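Local coordinates for pseudoperoxidase (Leishmania major, PDB 5VIA), which binds heme b, whose iron it holds through two axial side-chain ligands, and is a pseudoperoxidase of the peroxidase family, at residues A[144-158]-A[266-280]. Sequence-based numbering, arbitrary orientation. Where two conformers were deposited one is given.
Sequences LGGLTEAECVALLAC and WREQFQSAFTKMIES. With HEM (protoporphyrin IX containing Fe), chain B.
The carboxylate of E151 takes two of the four hydrogen bonds between 144-158 and helix 266-279. In one of its two conformers, K276 NZ reaches E151 OE1 at 2.8 Å in a salt bridge that uses the syn lone pair, whereas S272 OG donates to the anti side of E151 OE2 at 2.6 Å. T148 N donates to OE1, and T148 OG1 accepts from E151 N; this capping box starts helix 149-155 and, with the donors from K276 and S272, limits the carboxylate's rotation. The same lysine conformer, extended beyond CG (chi2 -170°), carries NZ past L147 CD2 to bond G146 O as well. A water links T148 OG1 to Q269 OE1.

A154 O is met twice: W266 NE1 donates to it at 3.1 Å, in the carbonyl plane, and the edge of the F270 ring brings CD1 to 3.3 Å.

Small residues line the close apolar approach: A154 CB packs against the 269-270 turn, and A273 CB lies 3.5 Å from E151 CB. E151 is the knob among Q269, S272, A273 and K276. L155 CD1 meets F274 CD2 at 3.8 Å, and C158 SG lies at the edge of F270.

The helix axes cross at -94° and approach to 7.9 Å. L155, C158 and M277 continue the contact to a heme vinyl group (C158 SG to heme CAC 3.5 Å), part of the peroxidase heme pocket beside the axial ligand H159.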
loop_
_atom_site.group_PDB
_atom_site.type_symbol
_atom_site.label_atom_id
_atom_site.label_comp_id
_atom_site.label_asym_id
_atom_site.label_seq_id
_atom_site.Cartn_x
_atom_site.Cartn_y
_atom_site.Cartn_z
ATOM N N LEU A 144 9.229 8.173 0.667
ATOM C CA LEU A 144 8.044 8.326 -0.176
ATOM C C LEU A 144 7.495 9.749 -0.104
ATOM O O LEU A 144 6.315 9.939 0.192
ATOM C CB LEU A 144 6.957 7.330 0.264
ATOM C CG LEU A 144 7.383 5.849 0.336
ATOM C CD1 LEU A 144 6.218 4.958 0.735
ATOM C CD2 LEU A 144 7.932 5.380 -0.994
ATOM N N GLY A 145 8.355 10.742 -0.347
ATOM C CA GLY A 145 7.937 12.135 -0.360
ATOM C C GLY A 145 8.455 12.954 0.820
ATOM O O GLY A 145 8.094 14.118 0.971
ATOM N N GLY A 146 9.294 12.352 1.655
ATOM C CA GLY A 146 9.748 13.003 2.870
ATOM C C GLY A 146 8.665 12.974 3.932
ATOM O O GLY A 146 8.180 14.025 4.363
ATOM N N LEU A 147 8.280 11.763 4.340
ATOM C CA LEU A 147 7.253 11.576 5.357
ATOM C C LEU A 147 7.825 11.766 6.763
ATOM O O LEU A 147 8.995 11.438 7.011
ATOM C CB LEU A 147 6.673 10.151 5.260
ATOM C CG LEU A 147 6.114 9.661 3.934
ATOM C CD1 LEU A 147 5.343 8.363 4.167
ATOM C CD2 LEU A 147 5.200 10.682 3.365
ATOM N N THR A 148 7.002 12.283 7.679
ATOM C CA THR A 148 7.337 12.320 9.105
ATOM C C THR A 148 7.153 10.905 9.646
ATOM O O THR A 148 6.565 10.052 8.961
ATOM C CB THR A 148 6.374 13.214 9.896
ATOM O OG1 THR A 148 5.048 12.661 9.800
ATOM C CG2 THR A 148 6.378 14.648 9.355
ATOM N N GLU A 149 7.604 10.647 10.871
ATOM C CA GLU A 149 7.387 9.312 11.430
ATOM C C GLU A 149 5.894 9.023 11.634
ATOM O O GLU A 149 5.436 7.896 11.427
ATOM C CB GLU A 149 8.201 9.059 12.712
ATOM C CG GLU A 149 8.057 7.586 13.155
ATOM C CD GLU A 149 9.046 7.140 14.209
ATOM O OE1 GLU A 149 9.192 7.837 15.234
ATOM O OE2 GLU A 149 9.672 6.070 14.015
ATOM N N ALA A 150 5.132 10.047 12.005
ATOM C CA ALA A 150 3.680 9.906 12.144
ATOM C C ALA A 150 3.028 9.456 10.832
ATOM O O ALA A 150 2.158 8.576 10.828
ATOM C CB ALA A 150 3.070 11.216 12.620
ATOM N N GLU A 151 3.456 10.052 9.721
ATOM C CA GLU A 151 2.921 9.702 8.409
ATOM C C GLU A 151 3.332 8.287 8.002
ATOM O O GLU A 151 2.516 7.535 7.448
ATOM C CB GLU A 151 3.357 10.733 7.355
ATOM C CG GLU A 151 2.584 12.064 7.437
ATOM C CD GLU A 151 3.269 13.214 6.703
ATOM O OE1 GLU A 151 4.496 13.141 6.459
ATOM O OE2 GLU A 151 2.579 14.215 6.390
ATOM N N CYS A 152 4.582 7.911 8.276
ATOM C CA CYS A 152 5.036 6.553 7.943
ATOM C C CYS A 152 4.160 5.515 8.626
ATOM O O CYS A 152 3.672 4.570 7.990
ATOM C CB CYS A 152 6.478 6.338 8.411
ATOM S SG CYS A 152 7.726 7.263 7.495
ATOM N N VAL A 153 3.969 5.703 9.930
ATOM C CA VAL A 153 3.198 4.760 10.744
ATOM C C VAL A 153 1.740 4.742 10.305
ATOM O O VAL A 153 1.105 3.678 10.247
ATOM C CB VAL A 153 3.317 5.118 12.233
ATOM C CG1 VAL A 153 2.358 4.288 13.089
ATOM C CG2 VAL A 153 4.763 4.949 12.696
ATOM N N ALA A 154 1.220 5.915 9.959
ATOM C CA ALA A 154 -0.162 6.037 9.506
ATOM C C ALA A 154 -0.415 5.252 8.225
ATOM O O ALA A 154 -1.518 4.725 7.995
ATOM C CB ALA A 154 -0.522 7.514 9.311
ATOM N N LEU A 155 0.606 5.177 7.376
ATOM C CA LEU A 155 0.453 4.552 6.068
ATOM C C LEU A 155 0.288 3.048 6.207
ATOM O O LEU A 155 -0.330 2.403 5.360
ATOM C CB LEU A 155 1.684 4.875 5.221
ATOM C CG LEU A 155 1.611 4.997 3.703
ATOM C CD1 LEU A 155 0.309 5.658 3.177
ATOM C CD2 LEU A 155 2.841 5.793 3.270
ATOM N N LEU A 156 0.840 2.484 7.278
ATOM C CA LEU A 156 0.819 1.022 7.427
ATOM C C LEU A 156 -0.562 0.448 7.743
ATOM O O LEU A 156 -0.763 -0.772 7.659
ATOM C CB LEU A 156 1.897 0.551 8.410
ATOM C CG LEU A 156 3.322 0.610 7.829
ATOM C CD1 LEU A 156 4.345 0.296 8.878
ATOM C CD2 LEU A 156 3.485 -0.364 6.663
ATOM N N ALA A 157 -1.531 1.307 8.065
ATOM C CA ALA A 157 -2.904 0.833 8.260
ATOM C C ALA A 157 -3.533 0.321 6.974
ATOM O O ALA A 157 -4.639 -0.238 7.014
ATOM C CB ALA A 157 -3.767 1.905 8.857
ATOM N N CYS A 158 -2.859 0.509 5.834
ATOM C CA CYS A 158 -3.304 -0.167 4.613
ATOM C C CYS A 158 -3.245 -1.677 4.795
ATOM O O CYS A 158 -3.894 -2.411 4.065
ATOM C CB CYS A 158 -2.475 0.231 3.395
ATOM S SG CYS A 158 -2.748 1.945 2.849
ATOM N N TRP A 266 -5.440 9.431 13.471
ATOM C CA TRP A 266 -4.918 8.532 12.452
ATOM C C TRP A 266 -5.408 8.906 11.052
ATOM O O TRP A 266 -4.612 8.937 10.110
ATOM C CB TRP A 266 -5.230 7.056 12.740
ATOM C CG TRP A 266 -4.969 6.231 11.505
ATOM C CD1 TRP A 266 -3.756 5.828 11.026
ATOM C CD2 TRP A 266 -5.948 5.773 10.559
ATOM N NE1 TRP A 266 -3.924 5.123 9.851
ATOM C CE2 TRP A 266 -5.260 5.079 9.546
ATOM C CE3 TRP A 266 -7.342 5.872 10.486
ATOM C CZ2 TRP A 266 -5.915 4.498 8.463
ATOM C CZ3 TRP A 266 -7.995 5.286 9.418
ATOM C CH2 TRP A 266 -7.283 4.607 8.421
ATOM N N ARG A 267 -6.705 9.189 10.907
ATOM C CA ARG A 267 -7.244 9.537 9.586
ATOM C C ARG A 267 -6.555 10.763 8.975
ATOM O O ARG A 267 -6.290 10.819 7.765
ATOM C CB ARG A 267 -8.751 9.776 9.649
ATOM C CG ARG A 267 -9.574 8.496 9.790
ATOM C CD ARG A 267 -11.051 8.743 9.498
ATOM N NE ARG A 267 -11.667 9.659 10.448
ATOM C CZ ARG A 267 -12.464 9.276 11.443
ATOM N NH1 ARG A 267 -12.740 7.989 11.613
ATOM N NH2 ARG A 267 -12.990 10.175 12.267
ATOM N N GLU A 268 -6.262 11.745 9.817
ATOM C CA GLU A 268 -5.595 12.957 9.351
ATOM C C GLU A 268 -4.205 12.638 8.815
ATOM O O GLU A 268 -3.843 13.042 7.703
ATOM C CB GLU A 268 -5.484 13.963 10.496
ATOM C CG GLU A 268 -4.699 15.202 10.132
ATOM C CD GLU A 268 -4.410 16.071 11.335
ATOM O OE1 GLU A 268 -5.008 17.167 11.427
ATOM O OE2 GLU A 268 -3.582 15.658 12.182
ATOM N N GLN A 269 -3.433 11.903 9.610
ATOM C CA GLN A 269 -2.061 11.546 9.249
ATOM C C GLN A 269 -2.017 10.603 8.037
ATOM O O GLN A 269 -1.119 10.693 7.193
ATOM C CB GLN A 269 -1.367 10.923 10.464
ATOM C CG GLN A 269 -1.247 11.901 11.636
ATOM C CD GLN A 269 -0.353 13.078 11.287
ATOM O OE1 GLN A 269 0.694 12.898 10.661
ATOM N NE2 GLN A 269 -0.757 14.292 11.685
ATOM N N PHE A 270 -2.996 9.707 7.954
ATOM C CA PHE A 270 -3.073 8.767 6.842
ATOM C C PHE A 270 -3.231 9.506 5.524
ATOM O O PHE A 270 -2.526 9.231 4.558
ATOM C CB PHE A 270 -4.269 7.806 7.030
ATOM C CG PHE A 270 -4.474 6.872 5.867
ATOM C CD1 PHE A 270 -3.722 5.719 5.753
ATOM C CD2 PHE A 270 -5.409 7.161 4.875
ATOM C CE1 PHE A 270 -3.895 4.853 4.671
ATOM C CE2 PHE A 270 -5.596 6.298 3.790
ATOM C CZ PHE A 270 -4.836 5.142 3.696
ATOM N N GLN A 271 -4.167 10.444 5.480
ATOM C CA GLN A 271 -4.469 11.118 4.226
ATOM C C GLN A 271 -3.307 12.004 3.829
ATOM O O GLN A 271 -2.963 12.102 2.648
ATOM C CB GLN A 271 -5.790 11.897 4.326
ATOM C CG GLN A 271 -6.995 10.968 4.572
ATOM C CD GLN A 271 -8.320 11.690 4.527
ATOM O OE1 GLN A 271 -8.889 11.888 3.454
ATOM N NE2 GLN A 271 -8.832 12.072 5.691
ATOM N N SER A 272 -2.677 12.626 4.817
ATOM C CA SER A 272 -1.507 13.439 4.534
ATOM C C SER A 272 -0.358 12.589 3.982
ATOM O O SER A 272 0.299 12.962 3.002
ATOM C CB SER A 272 -1.075 14.196 5.794
ATOM O OG SER A 272 0.201 14.753 5.592
ATOM N N ALA A 273 -0.124 11.436 4.603
ATOM C CA ALA A 273 0.907 10.513 4.131
ATOM C C ALA A 273 0.593 9.982 2.737
ATOM O O ALA A 273 1.476 9.920 1.867
ATOM C CB ALA A 273 1.058 9.342 5.100
ATOM N N PHE A 274 -0.654 9.569 2.526
ATOM C CA PHE A 274 -0.993 8.919 1.261
ATOM C C PHE A 274 -0.844 9.910 0.120
ATOM O O PHE A 274 -0.322 9.581 -0.944
ATOM C CB PHE A 274 -2.405 8.320 1.301
ATOM C CG PHE A 274 -2.619 7.232 0.288
ATOM C CD1 PHE A 274 -2.964 7.544 -1.017
ATOM C CD2 PHE A 274 -2.464 5.896 0.635
ATOM C CE1 PHE A 274 -3.163 6.540 -1.969
ATOM C CE2 PHE A 274 -2.661 4.881 -0.324
ATOM C CZ PHE A 274 -3.002 5.216 -1.619
ATOM N N THR A 275 -1.283 11.141 0.347
ATOM C CA THR A 275 -1.083 12.189 -0.642
ATOM C C THR A 275 0.403 12.433 -0.966
ATOM O O THR A 275 0.772 12.511 -2.143
ATOM C CB THR A 275 -1.791 13.494 -0.205
ATOM O OG1 THR A 275 -3.203 13.331 -0.388
ATOM C CG2 THR A 275 -1.313 14.688 -1.037
ATOM N N LYS A 276 1.259 12.563 0.047
ATOM C CA LYS A 276 2.698 12.720 -0.203
ATOM C C LYS A 276 3.237 11.542 -1.012
ATOM O O LYS A 276 4.033 11.715 -1.937
ATOM C CB LYS A 276 3.483 12.803 1.107
ATOM C CG LYS A 276 3.427 14.134 1.866
ATOM C CD LYS A 276 4.473 14.096 3.000
ATOM C CE LYS A 276 4.614 15.402 3.790
ATOM N NZ LYS A 276 5.545 15.231 4.976
ATOM N N MET A 277 2.810 10.339 -0.655
ATOM C CA MET A 277 3.275 9.158 -1.371
ATOM C C MET A 277 2.924 9.206 -2.850
ATOM O O MET A 277 3.774 8.952 -3.696
ATOM C CB MET A 277 2.702 7.880 -0.747
ATOM C CG MET A 277 3.224 6.626 -1.430
ATOM S SD MET A 277 2.540 5.116 -0.728
ATOM C CE MET A 277 0.821 5.286 -1.214
ATOM N N ILE A 278 1.673 9.530 -3.175
ATOM C CA ILE A 278 1.253 9.477 -4.571
ATOM C C ILE A 278 1.722 10.692 -5.367
ATOM O O ILE A 278 1.593 10.708 -6.587
ATOM C CB ILE A 278 -0.270 9.287 -4.731
ATOM C CG1 ILE A 278 -1.042 10.428 -4.060
ATOM C CG2 ILE A 278 -0.690 7.922 -4.160
ATOM C CD1 ILE A 278 -2.536 10.391 -4.324
ATOM N N GLU A 279 2.262 11.700 -4.677
ATOM C CA GLU A 279 2.848 12.860 -5.360
ATOM C C GLU A 279 4.366 12.790 -5.373
ATOM O O GLU A 279 5.019 13.545 -6.103
ATOM C CB GLU A 279 2.401 14.178 -4.702
ATOM C CG GLU A 279 0.894 14.433 -4.770
ATOM C CD GLU A 279 0.495 15.819 -4.272
ATOM O OE1 GLU A 279 1.349 16.540 -3.694
ATOM O OE2 GLU A 279 -0.681 16.188 -4.462
ATOM N N SER A 280 4.927 11.886 -4.573
ATOM C CA SER A 280 6.389 11.782 -4.434
ATOM C C SER A 280 7.104 11.472 -5.743
ATOM O O SER A 280 6.654 10.627 -6.536
ATOM C CB SER A 280 6.770 10.740 -3.380
ATOM O OG SER A 280 6.285 9.441 -3.717
HETATM C CHA HEM B . 0.134 -6.488 1.273
HETATM C CHB HEM B . 4.388 -6.280 3.644
HETATM C CHC HEM B . 4.314 -1.465 3.024
HETATM C CHD HEM B . -0.256 -1.635 1.333
HETATM C C1A HEM B . 1.315 -6.824 1.889
HETATM C C2A HEM B . 1.805 -8.178 2.027
HETATM C C3A HEM B . 2.970 -8.135 2.668
HETATM C C4A HEM B . 3.269 -6.738 2.975
HETATM C CMA HEM B . 3.851 -9.343 3.034
HETATM C CAA HEM B . 1.109 -9.439 1.470
HETATM C CBA HEM B . 1.412 -9.387 -0.040
HETATM C CGA HEM B . 0.808 -10.543 -0.807
HETATM O O1A HEM B . 1.182 -11.708 -0.524
HETATM O O2A HEM B . -0.019 -10.294 -1.727
HETATM C C1B HEM B . 4.778 -4.956 3.674
HETATM C C2B HEM B . 5.980 -4.414 4.263
HETATM C C3B HEM B . 5.990 -3.084 4.082
HETATM C C4B HEM B . 4.748 -2.724 3.400
HETATM C CMB HEM B . 7.075 -5.251 4.941
HETATM C CAB HEM B . 7.131 -2.161 4.579
HETATM C CBB HEM B . 7.422 -1.002 3.978
HETATM C C1C HEM B . 3.082 -1.080 2.526
HETATM C C2C HEM B . 2.634 0.294 2.259
HETATM C C3C HEM B . 1.360 0.230 1.784
HETATM C C4C HEM B . 0.976 -1.173 1.745
HETATM C CMC HEM B . 3.520 1.551 2.483
HETATM C CAC HEM B . 0.367 1.314 1.305
HETATM C CBC HEM B . 0.701 2.603 1.151
HETATM C C1D HEM B . -0.595 -2.956 1.172
HETATM C C2D HEM B . -1.884 -3.438 0.718
HETATM C C3D HEM B . -1.765 -4.956 0.702
HETATM C C4D HEM B . -0.415 -5.235 1.148
HETATM C CMD HEM B . -3.119 -2.596 0.331
HETATM C CAD HEM B . -2.854 -5.972 0.270
HETATM C CBD HEM B . -2.669 -6.129 -1.245
HETATM C CGD HEM B . -3.639 -7.130 -1.826
HETATM O O1D HEM B . -3.470 -7.511 -3.023
HETATM O O2D HEM B . -4.570 -7.542 -1.090
HETATM N NA HEM B . 2.230 -5.964 2.486
HETATM N NB HEM B . 4.046 -3.904 3.168
HETATM N NC HEM B . 2.035 -1.948 2.200
HETATM N ND HEM B . 0.240 -4.040 1.429
HETATM FE FE HEM B . 2.176 -3.997 2.279
HETATM O O HOH W 1 3.003 14.352 10.496
#